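Long-range contacts in Non-sulfated chondroitin lyase E66 (Autographa californica nucleopolyhedrovirus, PDB 3VSN), which degrades non-sulfated chondroitin as a polysaccharide lyase of the occlusion-derived virus envelope and is essential for oral infectivity of the baculovirus: residues D240-D245 with S325-K330; I247-Y252 with R345-E350; W362-R367 with N438-K443; R411-Q416 with Y431-E436. All coordinates share one frame; numbering follows the deposited sequence.

Contact 1: residues D240-D245 with S325-K330; sequences DSIYID and SKVLTK
With chi1 of D240 at 57°, CG sits between the backbone N and the carbonyl carbon and the carboxylate swings toward S325, whose own chi1 of -60° turns OG beside its backbone N. The two torsions match a two-oxygen acceptor to a two-point donor. S325 OG gives its hydrogen to D240 OD1 at 2.6 Å, and S325 N donates to D240 OD2 at 2.6 Å with a nearly straight N-H...O angle of 166°. Each oxygen is met on its syn lone pair, so the carboxylate grips the serine like a fork and its rotation about CB-CG is fixed. Y324 N also donates to OD2. Three donors on a buried carboxylate would probably help to keep it ionised. S325 lies in the turn between strands 318-322 and 327-331, where K326 and V327 both face A322, the signature of a G1 beta bulge. The contact thus ties this hairpin to the loop entering strand 243-245, which belongs to a separate, mixed sheet. Next to the polar pair the chemistry becomes apolar. I242 stands over the serine methylene, CB to S325 CB being 3.7 Å, and its CG1 branch carries CD1 to 3.9 Å from V327 CG2. The isoleucine and valine side chains cross obliquely, and I242 also packs on A322, Y252 and N285, its side chain about 12 Å from that of the proton donor Y254.

Contact 2: residues I247-Y252 with R345-E350; sequences IDVRAY and RLAYYE
D248 and A347 make the tight centre of this contact. A347 N donates to D248 O at 2.8 Å, with the N-H...O angle bent to 150°, and A347 CB lies 3.4 Å from D248 O. D248 OD1 is 3.8 Å from A347 CB, but the carboxylate is held by R411 and S409. Packing is looser around R250, whose chain, extended from CG to NE (chi2 175°), carries the guanidinium to L346 and A347 O. One water joins R250 N to A347 O; a second, in the guanidinium plane, joins R250 NH2 to L346 O at 3.0 Å from each. The direct bond from R250 NH1 to A347 O is weak (3.2 Å, 122° at the hydrogen); the firmer partner is S325 O, which receives R250 NE. L346 CD1 covers one guanidinium face, 3.8 Å from R250 NH2. V249 meets E350 at about a right angle, V249 CG2 coming within 3.8 Å of E350 OE2. E350 is important for catalytic activity: OE2 is hydrogen-bonded to H246, a proton acceptor, and OE1 forms a salt bridge with R300, the transition-state stabiliser. The V249 methyls beside a carboxylate that binds both groups are consistent with E350 helping to orient both.

Contact 3: residues W362-R367 with N438-K443; sequences WTMARR and NNLQFK
M364 lies against the F442 ring and continues past it to L440. Its CG approaches F442 CE2 to 3.7 Å, obliquely to the ring rather than squarely over a face or along an edge. The sulfur SD is 5.1 Å from the F442 centroid and 63° off the ring normal, an oblique Met-aromatic contact. A bend at chi3 (-81°) then turns the methyl aside, so that M364 CE and L440 CD2 meet tip to tip at 3.7 Å. Polar atoms meet the ring further round its rim: T363 O lies near the ring plane, 4.0 Å from F442 CZ, and R366 NH2 comes obliquely to 4.1 Å from F442 CE1, the guanidinium and ring planes being 79° apart. That guanidinium is steadied within its own segment, where R366 NH1 donates to A365 O at 3.1 Å, approaching from above the carbonyl plane, while its NE binds S444 OG. Y457 adds an edge-to-face stack on F442, and I390 touches both M364 and F442. The contact thereby packs the end of helix 359-364 and the residues after it onto strand 440-449 of the seven-stranded antiparallel sheet in the beta-sandwich region.

Contact 4: residues R411-Q416 with Y431-E436; sequences RPTIGQ and YAKFAE
The antiparallel beta hairpin of strands 414-421 and 426-434 pairs I414 with K433, G415 with A432 and Q416 with Y431, at the outer edge of a large sheet of the beta-sandwich region. The short strand segments run at 159° to each other. Q416 and Y431 form a regular hydrogen-bonded pair: Q416 N reaches Y431 O at 2.9 Å with an N-H...O angle of 172°, and Y431 N returns to Q416 O at 2.8 Å. K433 N donates to I414 O at 3.0 Å, but the ladder is disturbed at the next step. T413 and I414 both face K433, a classic beta bulge, and K433 O takes two weak bonds, from I414 N at 3.3 Å and from T413 N at 2.8 Å, the latter sharply bent.

On the face carrying I414, Q416, Y431 and K433, the isoleucine spans the tyrosine ring. I414 CG2, anti to the backbone N, forms a CH-pi contact 3.9 Å from the Y431 centroid and 14° off the ring normal, while the other branch brings I414 CD1 to 3.5 Å from Y431 OH. K443 and Y590 contact this tyrosine as well, through cation-pi and edge-to-face interactions. Beyond the bulge the chains part and water enters. One molecule joins R411 O, A435 N and E436 OE1, the last also held by Y348 OH; another donates to R411 O and, at 2.7 Å, to E436 OE2.

Contacts 1, 2 and 3 are buried, whereas contact 4 reaches the surface at its bulged end. Contacts 1 and 2 share a sheet through strands 243-245 and 249-250, and their segments alternate along the chain; both rely on polar groups, a forked carboxylate in one and an arginine with waters in the other. Contacts 3 and 4 lie on neighbouring strands, 440-449 and 426-434, of one sheet, yet contact 3 is an apolar helix-to-sheet packing and contact 4 a backbone ladder. Contact 2 links the set: it touches all three others, meeting contact 4 through the Y348-E436 pair and contact 3 through W362, and it alone contains a residue important for catalysis.

Contact 1: residues D240-D245 with S325-K330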
loop_
_atom_site.group_PDB
_atom_site.type_symbol
_atom_site.label_atom_id
_atom_site.label_comp_id
_atom_site.label_asym_id
_atom_site.label_seq_id
_atom_site.Cartn_x
_atom_site.Cartn_y
_atom_site.Cartn_z
ATOM N N ASP A 240 -10.442 10.728 -3.633
ATOM C CA ASP A 240 -9.357 10.510 -4.589
ATOM C C ASP A 240 -8.802 9.083 -4.536
ATOM O O ASP A 240 -7.666 8.833 -4.946
ATOM C CB ASP A 240 -8.237 11.553 -4.410
ATOM C CG ASP A 240 -7.655 11.576 -2.998
ATOM O OD1 ASP A 240 -8.090 10.791 -2.122
ATOM O OD2 ASP A 240 -6.741 12.394 -2.763
ATOM N N SER A 241 -9.614 8.158 -4.032
ATOM C CA SER A 241 -9.275 6.731 -3.988
ATOM C C SER A 241 -7.984 6.403 -3.232
ATOM O O SER A 241 -7.063 5.788 -3.773
ATOM C CB SER A 241 -9.263 6.121 -5.394
ATOM O OG SER A 241 -10.585 5.961 -5.867
ATOM N N ILE A 242 -7.933 6.843 -1.980
ATOM C CA ILE A 242 -6.977 6.331 -1.007
ATOM C C ILE A 242 -7.813 5.848 0.174
ATOM O O ILE A 242 -8.748 6.541 0.593
ATOM C CB ILE A 242 -5.959 7.410 -0.563
ATOM C CG1 ILE A 242 -5.026 7.797 -1.724
ATOM C CG2 ILE A 242 -5.154 6.959 0.658
ATOM C CD1 ILE A 242 -4.155 6.681 -2.270
ATOM N N TYR A 243 -7.500 4.662 0.693
ATOM C CA TYR A 243 -8.272 4.127 1.806
ATOM C C TYR A 243 -7.804 4.651 3.159
ATOM O O TYR A 243 -6.632 4.528 3.516
ATOM C CB TYR A 243 -8.347 2.590 1.819
ATOM C CG TYR A 243 -9.479 2.157 2.713
ATOM C CD1 TYR A 243 -9.263 1.865 4.063
ATOM C CD2 TYR A 243 -10.787 2.126 2.231
ATOM C CE1 TYR A 243 -10.318 1.519 4.894
ATOM C CE2 TYR A 243 -11.845 1.777 3.053
ATOM C CZ TYR A 243 -11.608 1.478 4.378
ATOM O OH TYR A 243 -12.666 1.141 5.192
ATOM N N ILE A 244 -8.745 5.226 3.903
ATOM C CA ILE A 244 -8.473 5.794 5.217
ATOM C C ILE A 244 -9.138 4.943 6.300
ATOM O O ILE A 244 -10.326 4.624 6.206
ATOM C CB ILE A 244 -8.944 7.271 5.298
ATOM C CG1 ILE A 244 -8.250 8.129 4.219
ATOM C CG2 ILE A 244 -8.747 7.855 6.696
ATOM C CD1 ILE A 244 -6.732 8.161 4.277
ATOM N N ASP A 245 -8.357 4.562 7.308
ATOM C CA ASP A 245 -8.855 3.797 8.448
ATOM C C ASP A 245 -8.413 4.483 9.741
ATOM O O ASP A 245 -7.564 5.380 9.706
ATOM C CB ASP A 245 -8.321 2.364 8.386
ATOM C CG ASP A 245 -9.252 1.349 9.043
ATOM O OD1 ASP A 245 -10.235 1.739 9.707
ATOM O OD2 ASP A 245 -8.989 0.141 8.889
ATOM N N SER A 325 -5.603 13.318 -0.616
ATOM C CA SER A 325 -5.015 12.411 0.373
ATOM C C SER A 325 -3.490 12.445 0.329
ATOM O O SER A 325 -2.826 12.008 1.275
ATOM C CB SER A 325 -5.517 10.986 0.145
ATOM O OG SER A 325 -6.929 10.928 0.256
ATOM N N LYS A 326 -2.956 12.967 -0.781
ATOM C CA LYS A 326 -1.519 13.250 -0.977
ATOM C C LYS A 326 -0.663 12.004 -1.227
ATOM O O LYS A 326 0.183 11.642 -0.408
ATOM C CB LYS A 326 -0.927 14.114 0.161
ATOM C CG LYS A 326 -1.779 15.307 0.600
ATOM C CD LYS A 326 -2.126 16.241 -0.552
ATOM C CE LYS A 326 -2.933 17.436 -0.070
ATOM N NZ LYS A 326 -3.256 18.389 -1.170
ATOM N N VAL A 327 -0.893 11.354 -2.363
ATOM C CA VAL A 327 -0.058 10.236 -2.798
ATOM C C VAL A 327 0.246 10.414 -4.284
ATOM O O VAL A 327 -0.658 10.675 -5.080
ATOM C CB VAL A 327 -0.732 8.857 -2.548
ATOM C CG1 VAL A 327 0.163 7.719 -3.023
ATOM C CG2 VAL A 327 -1.063 8.667 -1.073
ATOM N N LEU A 328 1.525 10.312 -4.636
ATOM C CA LEU A 328 1.957 10.268 -6.028
ATOM C C LEU A 328 2.661 8.940 -6.267
ATOM O O LEU A 328 3.592 8.591 -5.541
ATOM C CB LEU A 328 2.905 11.432 -6.345
ATOM C CG LEU A 328 3.633 11.416 -7.699
ATOM C CD1 LEU A 328 2.659 11.605 -8.860
ATOM C CD2 LEU A 328 4.720 12.483 -7.746
ATOM N N THR A 329 2.225 8.212 -7.288
ATOM C CA THR A 329 2.736 6.873 -7.546
ATOM C C THR A 329 2.984 6.674 -9.034
ATOM O O THR A 329 2.157 7.044 -9.865
ATOM C CB THR A 329 1.753 5.812 -7.011
ATOM O OG1 THR A 329 1.656 5.938 -5.586
ATOM C CG2 THR A 329 2.216 4.393 -7.354
ATOM N N LYS A 330 4.132 6.096 -9.364
ATOM C CA LYS A 330 4.453 5.801 -10.749
ATOM C C LYS A 330 4.837 4.343 -10.894
ATOM O O LYS A 330 5.663 3.827 -10.134
ATOM C CB LYS A 330 5.585 6.703 -11.254
ATOM C CG LYS A 330 6.054 6.384 -12.669
ATOM C CD LYS A 330 7.105 7.381 -13.128
ATOM C CE LYS A 330 7.870 6.881 -14.343
ATOM N NZ LYS A 330 7.071 6.886 -15.602
#

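Contact 2: residues I247-Y252 with R345-E350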
loop_
_atom_site.group_PDB
_atom_site.type_symbol
_atom_site.label_atom_id
_atom_site.label_comp_id
_atom_site.label_asym_id
_atom_site.label_seq_id
_atom_site.Cartn_x
_atom_site.Cartn_y
_atom_site.Cartn_z
ATOM N N ILE A 247 -9.955 6.590 11.526
ATOM C CA ILE A 247 -10.375 7.990 11.368
ATOM C C ILE A 247 -9.534 8.790 10.366
ATOM O O ILE A 247 -10.095 9.409 9.464
ATOM C CB ILE A 247 -10.536 8.757 12.711
ATOM C CG1 ILE A 247 -11.363 7.938 13.714
ATOM C CG2 ILE A 247 -11.204 10.108 12.473
ATOM C CD1 ILE A 247 -11.181 8.358 15.161
ATOM N N ASP A 248 -8.208 8.764 10.506
ATOM C CA ASP A 248 -7.348 9.649 9.708
ATOM C C ASP A 248 -6.011 9.047 9.248
ATOM O O ASP A 248 -5.080 9.785 8.923
ATOM C CB ASP A 248 -7.107 10.963 10.470
ATOM C CG ASP A 248 -6.362 10.758 11.788
ATOM O OD1 ASP A 248 -6.025 9.608 12.139
ATOM O OD2 ASP A 248 -6.098 11.761 12.478
ATOM N N VAL A 249 -5.921 7.718 9.215
ATOM C CA VAL A 249 -4.679 7.041 8.818
ATOM C C VAL A 249 -4.814 6.439 7.415
ATOM O O VAL A 249 -5.791 5.746 7.126
ATOM C CB VAL A 249 -4.268 5.942 9.839
ATOM C CG1 VAL A 249 -2.893 5.368 9.511
ATOM C CG2 VAL A 249 -4.265 6.494 11.260
ATOM N N ARG A 250 -3.842 6.718 6.542
ATOM C CA ARG A 250 -3.727 5.991 5.270
ATOM C C ARG A 250 -3.360 4.541 5.598
ATOM O O ARG A 250 -2.268 4.280 6.101
ATOM C CB ARG A 250 -2.661 6.617 4.357
ATOM C CG ARG A 250 -2.914 8.069 3.962
ATOM C CD ARG A 250 -1.742 8.640 3.163
ATOM N NE ARG A 250 -1.810 10.099 3.081
ATOM C CZ ARG A 250 -1.361 10.933 4.019
ATOM N NH1 ARG A 250 -0.786 10.463 5.118
ATOM N NH2 ARG A 250 -1.481 12.246 3.854
ATOM N N ALA A 251 -4.274 3.608 5.329
ATOM C CA ALA A 251 -4.121 2.222 5.794
ATOM C C ALA A 251 -4.897 1.226 4.937
ATOM O O ALA A 251 -6.128 1.171 4.994
ATOM C CB ALA A 251 -4.558 2.107 7.246
ATOM N N TYR A 252 -4.171 0.425 4.165
ATOM C CA TYR A 252 -4.791 -0.487 3.212
ATOM C C TYR A 252 -5.125 -1.869 3.775
ATOM O O TYR A 252 -5.732 -2.689 3.079
ATOM C CB TYR A 252 -3.929 -0.596 1.953
ATOM C CG TYR A 252 -4.258 0.476 0.939
ATOM C CD1 TYR A 252 -3.932 1.818 1.174
ATOM C CD2 TYR A 252 -4.917 0.156 -0.246
ATOM C CE1 TYR A 252 -4.245 2.804 0.246
ATOM C CE2 TYR A 252 -5.232 1.132 -1.174
ATOM C CZ TYR A 252 -4.894 2.450 -0.928
ATOM O OH TYR A 252 -5.204 3.412 -1.862
ATOM N N ARG A 345 -5.011 17.461 7.347
ATOM C CA ARG A 345 -6.247 16.666 7.448
ATOM C C ARG A 345 -6.038 15.198 7.840
ATOM O O ARG A 345 -6.973 14.541 8.306
ATOM C CB ARG A 345 -7.019 16.705 6.129
ATOM C CG ARG A 345 -7.689 18.032 5.811
ATOM C CD ARG A 345 -8.601 17.884 4.599
ATOM N NE ARG A 345 -7.863 17.422 3.425
ATOM C CZ ARG A 345 -7.280 18.223 2.540
ATOM N NH1 ARG A 345 -7.350 19.543 2.677
ATOM N NH2 ARG A 345 -6.624 17.702 1.512
ATOM N N LEU A 346 -4.831 14.677 7.628
ATOM C CA LEU A 346 -4.570 13.254 7.859
ATOM C C LEU A 346 -3.331 13.029 8.715
ATOM O O LEU A 346 -2.393 13.829 8.684
ATOM C CB LEU A 346 -4.436 12.499 6.527
ATOM C CG LEU A 346 -5.660 12.440 5.598
ATOM C CD1 LEU A 346 -5.269 11.920 4.220
ATOM C CD2 LEU A 346 -6.779 11.589 6.195
ATOM N N ALA A 347 -3.338 11.937 9.477
ATOM C CA ALA A 347 -2.188 11.554 10.287
ATOM C C ALA A 347 -0.961 11.367 9.404
ATOM O O ALA A 347 -1.063 10.849 8.292
ATOM C CB ALA A 347 -2.479 10.273 11.056
ATOM N N TYR A 348 0.192 11.809 9.893
ATOM C CA TYR A 348 1.452 11.497 9.226
ATOM C C TYR A 348 2.037 10.203 9.781
ATOM O O TYR A 348 2.946 9.622 9.190
ATOM C CB TYR A 348 2.456 12.655 9.335
ATOM C CG TYR A 348 3.065 12.871 10.709
ATOM C CD1 TYR A 348 2.512 13.790 11.602
ATOM C CD2 TYR A 348 4.210 12.174 11.107
ATOM C CE1 TYR A 348 3.076 14.003 12.854
ATOM C CE2 TYR A 348 4.780 12.378 12.355
ATOM C CZ TYR A 348 4.207 13.291 13.223
ATOM O OH TYR A 348 4.775 13.492 14.457
ATOM N N TYR A 349 1.505 9.751 10.916
ATOM C CA TYR A 349 2.026 8.562 11.578
ATOM C C TYR A 349 1.023 7.957 12.555
ATOM O O TYR A 349 0.184 8.665 13.115
ATOM C CB TYR A 349 3.344 8.885 12.300
ATOM C CG TYR A 349 4.028 7.677 12.905
ATOM C CD1 TYR A 349 4.335 6.563 12.126
ATOM C CD2 TYR A 349 4.372 7.651 14.256
ATOM C CE1 TYR A 349 4.958 5.454 12.676
ATOM C CE2 TYR A 349 5.007 6.547 14.812
ATOM C CZ TYR A 349 5.297 5.457 14.018
ATOM O OH TYR A 349 5.919 4.356 14.562
ATOM N N GLU A 350 1.115 6.642 12.736
ATOM C CA GLU A 350 0.367 5.935 13.767
ATOM C C GLU A 350 1.304 4.941 14.444
ATOM O O GLU A 350 1.981 4.165 13.772
ATOM C CB GLU A 350 -0.842 5.206 13.170
ATOM C CG GLU A 350 -1.826 4.687 14.212
ATOM C CD GLU A 350 -2.854 3.730 13.635
ATOM O OE1 GLU A 350 -2.474 2.849 12.839
ATOM O OE2 GLU A 350 -4.045 3.851 13.986
HETATM O O HOH W 1 -1.626 8.132 7.629
HETATM O O HOH W 2 -0.685 13.785 6.265
#

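Contact 3: residues W362-R367 with N438-K443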
loop_
_atom_site.group_PDB
_atom_site.type_symbol
_atom_site.label_atom_id
_atom_site.label_comp_id
_atom_site.label_asym_id
_atom_site.label_seq_id
_atom_site.Cartn_x
_atom_site.Cartn_y
_atom_site.Cartn_z
ATOM N N TRP A 362 7.538 6.662 6.980
ATOM C CA TRP A 362 6.219 7.086 6.494
ATOM C C TRP A 362 6.185 8.483 5.938
ATOM O O TRP A 362 5.312 8.815 5.131
ATOM C CB TRP A 362 5.190 6.987 7.612
ATOM C CG TRP A 362 4.725 5.587 7.939
ATOM C CD1 TRP A 362 5.390 4.380 7.719
ATOM C CD2 TRP A 362 3.469 5.214 8.599
ATOM N NE1 TRP A 362 4.640 3.318 8.171
ATOM C CE2 TRP A 362 3.480 3.750 8.713
ATOM C CE3 TRP A 362 2.371 5.921 9.079
ATOM C CZ2 TRP A 362 2.430 3.049 9.292
ATOM C CZ3 TRP A 362 1.319 5.205 9.666
ATOM C CH2 TRP A 362 1.351 3.804 9.770
ATOM N N THR A 363 7.118 9.323 6.373
ATOM C CA THR A 363 7.084 10.743 6.031
ATOM C C THR A 363 8.165 11.176 5.048
ATOM O O THR A 363 8.036 12.216 4.401
ATOM C CB THR A 363 7.201 11.628 7.288
ATOM O OG1 THR A 363 8.413 11.317 7.990
ATOM C CG2 THR A 363 6.002 11.412 8.208
ATOM N N MET A 364 9.231 10.389 4.932
ATOM C CA MET A 364 10.402 10.839 4.183
ATOM C C MET A 364 10.971 9.841 3.174
ATOM O O MET A 364 12.014 10.106 2.576
ATOM C CB MET A 364 11.494 11.311 5.152
ATOM C CG MET A 364 11.163 12.616 5.855
ATOM S SD MET A 364 12.433 13.117 7.033
ATOM C CE MET A 364 12.012 12.099 8.446
ATOM N N ALA A 365 10.301 8.704 2.976
ATOM C CA ALA A 365 10.734 7.758 1.939
ATOM C C ALA A 365 10.645 8.427 0.570
ATOM O O ALA A 365 9.574 8.879 0.161
ATOM C CB ALA A 365 9.903 6.482 1.967
ATOM N N ARG A 366 11.784 8.509 -0.110
ATOM C CA ARG A 366 11.878 9.063 -1.459
ATOM C C ARG A 366 12.726 8.103 -2.277
ATOM O O ARG A 366 13.932 8.300 -2.442
ATOM C CB ARG A 366 12.509 10.464 -1.438
ATOM C CG ARG A 366 11.817 11.471 -0.526
ATOM C CD ARG A 366 10.447 11.862 -1.055
ATOM N NE ARG A 366 9.877 12.982 -0.307
ATOM C CZ ARG A 366 9.082 12.854 0.753
ATOM N NH1 ARG A 366 8.754 11.650 1.213
ATOM N NH2 ARG A 366 8.618 13.937 1.360
ATOM N N ARG A 367 12.083 7.051 -2.769
ATOM C CA ARG A 367 12.789 5.891 -3.302
ATOM C C ARG A 367 12.070 5.316 -4.521
ATOM O O ARG A 367 10.835 5.359 -4.616
ATOM C CB ARG A 367 12.935 4.827 -2.195
ATOM C CG ARG A 367 13.458 3.466 -2.637
ATOM C CD ARG A 367 14.942 3.460 -2.986
ATOM N NE ARG A 367 15.317 2.169 -3.564
ATOM C CZ ARG A 367 15.683 1.098 -2.862
ATOM N NH1 ARG A 367 15.757 1.151 -1.535
ATOM N NH2 ARG A 367 15.985 -0.034 -3.490
ATOM N N ASN A 438 10.880 16.402 16.914
ATOM C CA ASN A 438 11.767 17.506 17.285
ATOM C C ASN A 438 11.529 18.770 16.439
ATOM O O ASN A 438 12.469 19.507 16.119
ATOM C CB ASN A 438 13.228 17.032 17.200
ATOM C CG ASN A 438 14.210 18.028 17.771
ATOM O OD1 ASN A 438 13.926 18.699 18.759
ATOM N ND2 ASN A 438 15.382 18.125 17.147
ATOM N N ASN A 439 10.264 19.013 16.088
ATOM C CA ASN A 439 9.873 20.132 15.213
ATOM C C ASN A 439 10.550 20.119 13.838
ATOM O O ASN A 439 10.759 21.177 13.233
ATOM C CB ASN A 439 10.065 21.496 15.905
ATOM C CG ASN A 439 8.875 21.900 16.764
ATOM O OD1 ASN A 439 9.014 22.696 17.694
ATOM N ND2 ASN A 439 7.700 21.369 16.449
ATOM N N LEU A 440 10.896 18.924 13.356
ATOM C CA LEU A 440 11.413 18.763 11.997
ATOM C C LEU A 440 10.469 19.403 10.996
ATOM O O LEU A 440 9.258 19.159 11.020
ATOM C CB LEU A 440 11.615 17.284 11.643
ATOM C CG LEU A 440 12.022 16.962 10.195
ATOM C CD1 LEU A 440 13.468 17.358 9.912
ATOM C CD2 LEU A 440 11.795 15.489 9.905
ATOM N N GLN A 441 11.032 20.232 10.126
ATOM C CA GLN A 441 10.290 20.823 9.022
ATOM C C GLN A 441 11.126 20.740 7.755
ATOM O O GLN A 441 12.356 20.642 7.822
ATOM C CB GLN A 441 9.923 22.278 9.327
ATOM C CG GLN A 441 11.117 23.215 9.464
ATOM C CD GLN A 441 10.698 24.662 9.606
ATOM O OE1 GLN A 441 10.247 25.285 8.647
ATOM N NE2 GLN A 441 10.849 25.205 10.806
ATOM N N PHE A 442 10.455 20.761 6.606
ATOM C CA PHE A 442 11.144 20.835 5.321
ATOM C C PHE A 442 10.221 21.258 4.189
ATOM O O PHE A 442 8.994 21.176 4.300
ATOM C CB PHE A 442 11.854 19.509 4.971
ATOM C CG PHE A 442 10.955 18.292 4.980
ATOM C CD1 PHE A 442 9.993 18.100 3.990
ATOM C CD2 PHE A 442 11.103 17.312 5.962
ATOM C CE1 PHE A 442 9.177 16.974 3.995
ATOM C CE2 PHE A 442 10.296 16.178 5.966
ATOM C CZ PHE A 442 9.333 16.008 4.982
ATOM N N LYS A 443 10.832 21.724 3.105
ATOM C CA LYS A 443 10.171 21.767 1.810
ATOM C C LYS A 443 10.784 20.641 0.989
ATOM O O LYS A 443 12.006 20.521 0.913
ATOM C CB LYS A 443 10.386 23.120 1.132
ATOM C CG LYS A 443 9.695 24.298 1.817
ATOM C CD LYS A 443 8.366 24.639 1.156
ATOM C CE LYS A 443 7.595 25.715 1.913
ATOM N NZ LYS A 443 8.221 27.068 1.881
#

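Contact 4: residues R411-Q416 with Y431-E436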
loop_
_atom_site.group_PDB
_atom_site.type_symbol
_atom_site.label_atom_id
_atom_site.label_comp_id
_atom_site.label_asym_id
_atom_site.label_seq_id
_atom_site.Cartn_x
_atom_site.Cartn_y
_atom_site.Cartn_z
ATOM N N ARG A 411 -1.301 14.119 13.854
ATOM C CA ARG A 411 -1.440 15.108 12.784
ATOM C C ARG A 411 -0.188 15.972 12.722
ATOM O O ARG A 411 0.404 16.269 13.761
ATOM C CB ARG A 411 -2.651 16.023 13.019
ATOM C CG ARG A 411 -4.007 15.336 13.019
ATOM C CD ARG A 411 -4.413 14.845 11.639
ATOM N NE ARG A 411 -5.782 14.339 11.658
ATOM C CZ ARG A 411 -6.863 15.082 11.437
ATOM N NH1 ARG A 411 -6.749 16.378 11.160
ATOM N NH2 ARG A 411 -8.064 14.523 11.488
ATOM N N PRO A 412 0.217 16.389 11.508
ATOM C CA PRO A 412 1.370 17.273 11.382
ATOM C C PRO A 412 1.007 18.703 11.783
ATOM O O PRO A 412 -0.138 19.116 11.607
ATOM C CB PRO A 412 1.689 17.205 9.888
ATOM C CG PRO A 412 0.361 16.969 9.241
ATOM C CD PRO A 412 -0.396 16.087 10.196
ATOM N N THR A 413 1.972 19.442 12.326
ATOM C CA THR A 413 1.772 20.860 12.646
ATOM C C THR A 413 1.498 21.649 11.364
ATOM O O THR A 413 0.594 22.484 11.321
ATOM C CB THR A 413 2.999 21.452 13.366
ATOM O OG1 THR A 413 3.272 20.686 14.544
ATOM C CG2 THR A 413 2.756 22.917 13.758
ATOM N N ILE A 414 2.295 21.377 10.332
ATOM C CA ILE A 414 2.065 21.906 8.993
ATOM C C ILE A 414 2.009 20.730 8.016
ATOM O O ILE A 414 2.823 19.807 8.098
ATOM C CB ILE A 414 3.179 22.889 8.558
ATOM C CG1 ILE A 414 3.203 24.120 9.480
ATOM C CG2 ILE A 414 3.009 23.303 7.096
ATOM C CD1 ILE A 414 4.384 25.044 9.255
ATOM N N GLY A 415 1.031 20.763 7.116
ATOM C CA GLY A 415 0.938 19.789 6.034
ATOM C C GLY A 415 0.263 20.408 4.829
ATOM O O GLY A 415 -0.960 20.538 4.802
ATOM N N GLN A 416 1.063 20.823 3.849
ATOM C CA GLN A 416 0.547 21.360 2.589
ATOM C C GLN A 416 1.306 20.691 1.458
ATOM O O GLN A 416 2.538 20.752 1.417
ATOM C CB GLN A 416 0.737 22.881 2.504
ATOM C CG GLN A 416 0.165 23.686 3.665
ATOM C CD GLN A 416 -1.355 23.696 3.711
ATOM O OE1 GLN A 416 -2.034 23.631 2.680
ATOM N NE2 GLN A 416 -1.897 23.797 4.912
ATOM N N TYR A 431 5.300 20.676 2.006
ATOM C CA TYR A 431 5.728 21.533 3.104
ATOM C C TYR A 431 5.159 20.894 4.353
ATOM O O TYR A 431 3.939 20.760 4.491
ATOM C CB TYR A 431 5.179 22.951 2.916
ATOM C CG TYR A 431 5.504 23.964 4.011
ATOM C CD1 TYR A 431 6.641 23.838 4.821
ATOM C CD2 TYR A 431 4.687 25.082 4.196
ATOM C CE1 TYR A 431 6.930 24.781 5.804
ATOM C CE2 TYR A 431 4.969 26.029 5.170
ATOM C CZ TYR A 431 6.088 25.876 5.968
ATOM O OH TYR A 431 6.357 26.823 6.931
ATOM N N ALA A 432 6.046 20.476 5.248
ATOM C CA ALA A 432 5.636 19.737 6.433
ATOM C C ALA A 432 6.401 20.175 7.672
ATOM O O ALA A 432 7.553 20.613 7.582
ATOM C CB ALA A 432 5.805 18.245 6.201
ATOM N N LYS A 433 5.737 20.075 8.820
ATOM C CA LYS A 433 6.380 20.255 10.116
ATOM C C LYS A 433 5.780 19.258 11.106
ATOM O O LYS A 433 4.557 19.107 11.185
ATOM C CB LYS A 433 6.239 21.697 10.620
ATOM C CG LYS A 433 7.042 21.992 11.883
ATOM C CD LYS A 433 6.925 23.448 12.306
ATOM C CE LYS A 433 7.864 23.766 13.462
ATOM N NZ LYS A 433 7.760 25.198 13.865
ATOM N N PHE A 434 6.653 18.578 11.844
ATOM C CA PHE A 434 6.248 17.500 12.738
ATOM C C PHE A 434 6.704 17.782 14.170
ATOM O O PHE A 434 7.893 17.650 14.487
ATOM C CB PHE A 434 6.834 16.164 12.262
ATOM C CG PHE A 434 6.685 15.914 10.779
ATOM C CD1 PHE A 434 5.519 15.353 10.268
ATOM C CD2 PHE A 434 7.726 16.208 9.898
ATOM C CE1 PHE A 434 5.386 15.101 8.908
ATOM C CE2 PHE A 434 7.598 15.961 8.537
ATOM C CZ PHE A 434 6.427 15.404 8.043
ATOM N N ALA A 435 5.760 18.167 15.028
ATOM C CA ALA A 435 6.052 18.475 16.432
ATOM C C ALA A 435 6.749 17.319 17.158
ATOM O O ALA A 435 7.691 17.540 17.918
ATOM C CB ALA A 435 4.783 18.885 17.173
ATOM N N GLU A 436 6.300 16.093 16.894
ATOM C CA GLU A 436 6.793 14.907 17.605
ATOM C C GLU A 436 8.154 14.405 17.114
ATOM O O GLU A 436 8.754 13.526 17.734
ATOM C CB GLU A 436 5.756 13.776 17.552
ATOM C CG GLU A 436 4.421 14.093 18.219
ATOM C CD GLU A 436 3.479 14.917 17.349
ATOM O OE1 GLU A 436 3.763 15.127 16.149
ATOM O OE2 GLU A 436 2.440 15.362 17.872
HETATM O O HOH W 3 3.051 17.308 14.499
HETATM O O HOH W 4 0.248 16.124 16.412
#